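Local coordinates for protein aryl acylamidase (bacterium CSBL00001, PDB 4YJ6) that probably hydrolyses aryl acylamides, as a member of the amidase signature family of enzymes, at residues G78-M83 / G174-A179; S12-V17 / V231-L236. All blocks are in the same frame, centred on the assembly; numbering follows the deposited sequence.

Interaction 1 (G78-M83 / G174-A179)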
# COMPACT_ATOMS: atom_id res chain seq x y z
N GLY A 78 11.11 13.58 -13.71
CA GLY A 78 10.52 14.74 -13.08
C GLY A 78 9.31 14.46 -12.20
O GLY A 78 8.81 15.36 -11.55
N VAL A 79 8.83 13.22 -12.16
CA VAL A 79 7.65 12.93 -11.35
C VAL A 79 8.06 12.94 -9.88
O VAL A 79 8.93 12.17 -9.50
CB VAL A 79 7.10 11.54 -11.71
CG1 VAL A 79 5.96 11.13 -10.72
CG2 VAL A 79 6.60 11.55 -13.13
N PRO A 80 7.42 13.77 -9.04
CA PRO A 80 7.80 13.80 -7.62
C PRO A 80 7.13 12.69 -6.83
O PRO A 80 5.97 12.40 -7.09
CB PRO A 80 7.29 15.16 -7.16
CG PRO A 80 6.05 15.40 -8.01
CD PRO A 80 6.37 14.76 -9.37
N THR A 81 7.83 12.11 -5.87
CA THR A 81 7.20 11.05 -5.09
C THR A 81 7.89 10.97 -3.73
O THR A 81 8.90 11.66 -3.49
CB THR A 81 7.27 9.68 -5.85
OG1 THR A 81 6.43 8.73 -5.17
CG2 THR A 81 8.71 9.13 -5.90
N LEU A 82 7.34 10.16 -2.83
CA LEU A 82 7.99 9.89 -1.54
C LEU A 82 7.93 8.39 -1.25
O LEU A 82 7.00 7.71 -1.74
CB LEU A 82 7.30 10.65 -0.40
CG LEU A 82 7.50 12.16 -0.33
CD1 LEU A 82 6.56 12.90 -1.28
CD2 LEU A 82 7.26 12.63 1.10
N MSE A 83 8.91 7.88 -0.50
CA MSE A 83 8.94 6.44 -0.17
C MSE A 83 8.35 6.33 1.24
O MSE A 83 8.11 7.36 1.93
CB MSE A 83 10.37 5.89 -0.20
CG MSE A 83 11.16 6.50 0.94
SE MSE A 83 12.88 5.71 1.06
CE MSE A 83 12.43 3.85 1.43
N GLY A 174 -3.66 15.26 -3.36
CA GLY A 174 -3.21 15.87 -4.59
C GLY A 174 -1.73 16.30 -4.60
O GLY A 174 -1.29 16.91 -5.57
N ILE A 175 -0.99 15.95 -3.55
CA ILE A 175 0.33 16.55 -3.30
C ILE A 175 1.40 15.92 -4.18
O ILE A 175 2.28 16.62 -4.66
CB ILE A 175 0.69 16.47 -1.83
CG1 ILE A 175 -0.27 17.37 -1.02
CG2 ILE A 175 2.16 16.95 -1.55
CD1 ILE A 175 -0.24 17.13 0.46
N VAL A 176 1.35 14.60 -4.36
CA VAL A 176 2.15 13.94 -5.38
C VAL A 176 1.23 12.95 -6.10
O VAL A 176 0.22 12.52 -5.52
CB VAL A 176 3.34 13.14 -4.80
CG1 VAL A 176 4.49 14.11 -4.32
CG2 VAL A 176 2.87 12.20 -3.68
N PRO A 177 1.56 12.59 -7.36
CA PRO A 177 0.63 11.72 -8.12
C PRO A 177 0.80 10.24 -7.81
O PRO A 177 -0.10 9.46 -8.08
CB PRO A 177 0.99 12.00 -9.58
CG PRO A 177 2.48 12.43 -9.51
CD PRO A 177 2.60 13.18 -8.22
N VAL A 178 1.92 9.86 -7.22
CA VAL A 178 2.18 8.44 -6.90
C VAL A 178 3.03 8.43 -5.64
O VAL A 178 3.84 9.35 -5.41
CB VAL A 178 2.91 7.70 -8.07
CG1 VAL A 178 4.21 8.44 -8.46
CG2 VAL A 178 3.21 6.22 -7.67
N ALA A 179 2.82 7.45 -4.77
CA ALA A 179 3.67 7.29 -3.58
C ALA A 179 3.89 5.79 -3.35
O ALA A 179 3.04 4.98 -3.72
CB ALA A 179 3.01 7.95 -2.34

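Interaction 2 (S12-V17 / V231-L236)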
# COMPACT_ATOMS: atom_id res chain seq x y z
N SER A 12 -1.39 14.49 -12.88
CA SER A 12 -1.02 13.07 -12.90
C SER A 12 0.47 12.88 -13.19
O SER A 12 1.15 13.79 -13.65
CB SER A 12 -1.84 12.30 -13.92
OG SER A 12 -1.46 12.64 -15.23
N ALA A 13 0.98 11.69 -12.89
CA ALA A 13 2.36 11.39 -13.28
C ALA A 13 2.51 11.46 -14.79
O ALA A 13 3.52 11.96 -15.30
CB ALA A 13 2.78 9.98 -12.77
N ALA A 14 1.51 10.96 -15.53
CA ALA A 14 1.56 11.03 -16.98
C ALA A 14 1.65 12.50 -17.42
O ALA A 14 2.43 12.84 -18.31
CB ALA A 14 0.32 10.37 -17.61
N GLU A 15 0.88 13.36 -16.78
CA GLU A 15 0.91 14.79 -17.15
C GLU A 15 2.25 15.42 -16.82
O GLU A 15 2.80 16.15 -17.63
CB GLU A 15 -0.21 15.55 -16.45
CG GLU A 15 -1.56 15.22 -17.08
CD GLU A 15 -2.74 15.81 -16.33
OE1 GLU A 15 -2.71 15.86 -15.08
OE2 GLU A 15 -3.74 16.20 -17.00
N ILE A 16 2.78 15.16 -15.63
CA ILE A 16 4.09 15.72 -15.27
C ILE A 16 5.20 15.24 -16.19
O ILE A 16 6.07 16.02 -16.60
CB ILE A 16 4.44 15.39 -13.81
CG1 ILE A 16 3.50 16.23 -12.92
CG2 ILE A 16 5.90 15.79 -13.52
CD1 ILE A 16 3.47 15.77 -11.51
N VAL A 17 5.21 13.95 -16.49
CA VAL A 17 6.22 13.43 -17.41
C VAL A 17 6.21 14.25 -18.70
O VAL A 17 7.25 14.63 -19.24
CB VAL A 17 5.97 11.96 -17.74
CG1 VAL A 17 6.74 11.53 -18.99
CG2 VAL A 17 6.35 11.07 -16.54
N VAL A 231 -5.51 4.83 -12.75
CA VAL A 231 -4.99 3.51 -13.07
C VAL A 231 -3.82 3.64 -14.03
O VAL A 231 -2.83 2.91 -13.89
CB VAL A 231 -6.10 2.59 -13.63
CG1 VAL A 231 -5.51 1.22 -14.02
CG2 VAL A 231 -7.21 2.45 -12.55
N ARG A 232 -3.88 4.59 -14.97
CA ARG A 232 -2.78 4.81 -15.90
C ARG A 232 -1.48 5.13 -15.13
O ARG A 232 -0.41 4.63 -15.47
CB ARG A 232 -3.09 5.98 -16.87
CG ARG A 232 -1.89 6.37 -17.79
CD ARG A 232 -2.28 7.46 -18.81
NE ARG A 232 -3.30 6.88 -19.70
CZ ARG A 232 -4.54 7.37 -19.92
NH1 ARG A 232 -4.96 8.52 -19.37
NH2 ARG A 232 -5.36 6.70 -20.74
N ASP A 233 -1.55 5.96 -14.10
CA ASP A 233 -0.32 6.30 -13.38
C ASP A 233 0.23 5.06 -12.69
O ASP A 233 1.44 4.91 -12.51
CB ASP A 233 -0.53 7.38 -12.33
CG ASP A 233 -0.54 8.80 -12.93
OD1 ASP A 233 -0.28 8.95 -14.14
OD2 ASP A 233 -0.78 9.73 -12.15
N ALA A 234 -0.66 4.20 -12.22
CA ALA A 234 -0.18 2.98 -11.56
C ALA A 234 0.48 2.07 -12.57
O ALA A 234 1.50 1.44 -12.30
CB ALA A 234 -1.38 2.25 -10.88
N ALA A 235 -0.08 2.00 -13.78
CA ALA A 235 0.55 1.19 -14.82
C ALA A 235 1.91 1.75 -15.19
O ALA A 235 2.86 0.99 -15.42
CB ALA A 235 -0.33 1.12 -16.05
N LEU A 236 2.03 3.08 -15.27
CA LEU A 236 3.34 3.68 -15.57
C LEU A 236 4.36 3.32 -14.44
O LEU A 236 5.51 2.93 -14.73
CB LEU A 236 3.22 5.20 -15.74
CG LEU A 236 2.45 5.62 -17.00
CD1 LEU A 236 2.26 7.13 -16.97
CD2 LEU A 236 3.10 5.19 -18.36

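Interaction 1 (G78-M83 / G174-A179)
T81 OG1 is shared by two groups. It donates to the backbone carbonyl V178 O at 2.7 Å and is also hydrogen-bonded to the hydroxyl of Y116. The donor stands above the V178 carbonyl plane, 50° out of it, so the short bond is made over the face of the peptide group. T81 can make it because OG1 is anti to its own backbone N (chi1 -170°), which swings the hydroxyl across to 174-179. A valine in its place would fill similar space but would probably leave V178 O and the Y116 hydroxyl without their shared partner in a buried setting.

Around this bond the contact is apolar, with ordinary van der Waals spacing. The methyl V79 CG1 is wedged between P177 and V178, 3.9 Å from P177 CG and as far from V178 CG1. V176 points its CB toward 78-83, and V176 CG1 meets L82 CD1 at 3.9 Å, the two side chains crossing at about a right angle. P80 CG meets P177 CD at 4.1 Å, these two side chains also crossing at about a right angle. P80 O is buried against V176 CB and P177 CD, 3.6 Å from the latter; P177 lacks an N-H to offer it, and the carbonyl has no hydrogen-bond partner.

The contact joins two sheet edges, strand 80-84 of the three-stranded sheet and strand 178-183 of the large mixed sheet, and a backbone bond between L82 and G180 continues the join. I16 of helix 13-21 covers both prolines, helix 27-45 packs on P80, and strand 126-131 flanks T81 and L82.

Interaction 2 (S12-V17 / V231-L236)
The start of helix 13-21 is closed by a capping box to which D233, from a helix distant in sequence, adds a second set of acceptors. Within the box S12 is the N-cap: S12 OG accepts from E15 N at 2.9 Å, and the E15 side chain returns the bond, S12 N reaching E15 OE1 at 2.9 Å and nearly straight (173°). Serine and glutamate suit these places, one with a short acceptor, the other with a carboxylate long enough to fold back.

The next two amides of the first turn go to D233. A13 N donates to D233 OD2 at 2.7 Å, coming from above the carboxylate plane, while A14 N meets D233 OD1 at 3.0 Å on the syn side, tilted out of that plane. The two oxygens take one firm bond each, from different amides, which should hold the carboxylate against rotation. Its CG lies anti to the carbonyl carbon (chi1 -81°), carrying the group out to the neighbouring helix end. The positive end of that helix dipole would probably stabilise the negative charge.

The alanines are small enough to let the aspartate in: A13 CB lies 3.5 Å from D233 OD1. Beside them A14 CB packs on L236 CD1 at 3.8 Å, and R232 CD, an aliphatic part of an exposed side chain, comes near the same methyl.

The axes of the short helical segments 13-17 and 231-236 come within 9.8 Å of each other, at 66°. Helix 231-241 backs onto strands 198-201 and 223-228 of the large sheet through V231, A234 and D233, and onto helix 467-480 through V231.

The two interactions form one continuous region, their centres about 10 Å apart, with interaction 1 nested in the chain loop that interaction 2 closes. Helix 13-21 is the common element. P177 CB comes within 3.3 Å of A13 N, an amide already engaged by interaction 2, and V79 CG2 packs at 3.5 Å on V17 CG2. I16 CG2 lies equally close to G78 O. The N-terminal helix therefore covers the meeting of the two sheet edges while its own start is held by helix 231-241. As in other amidase signature enzymes, strand 80-84 probably carries the catalytic lysine at its end and strand 178-183 probably runs toward the nucleophilic serine of the Ser-cisSer-Lys triad; interaction 1 brings these two strands together.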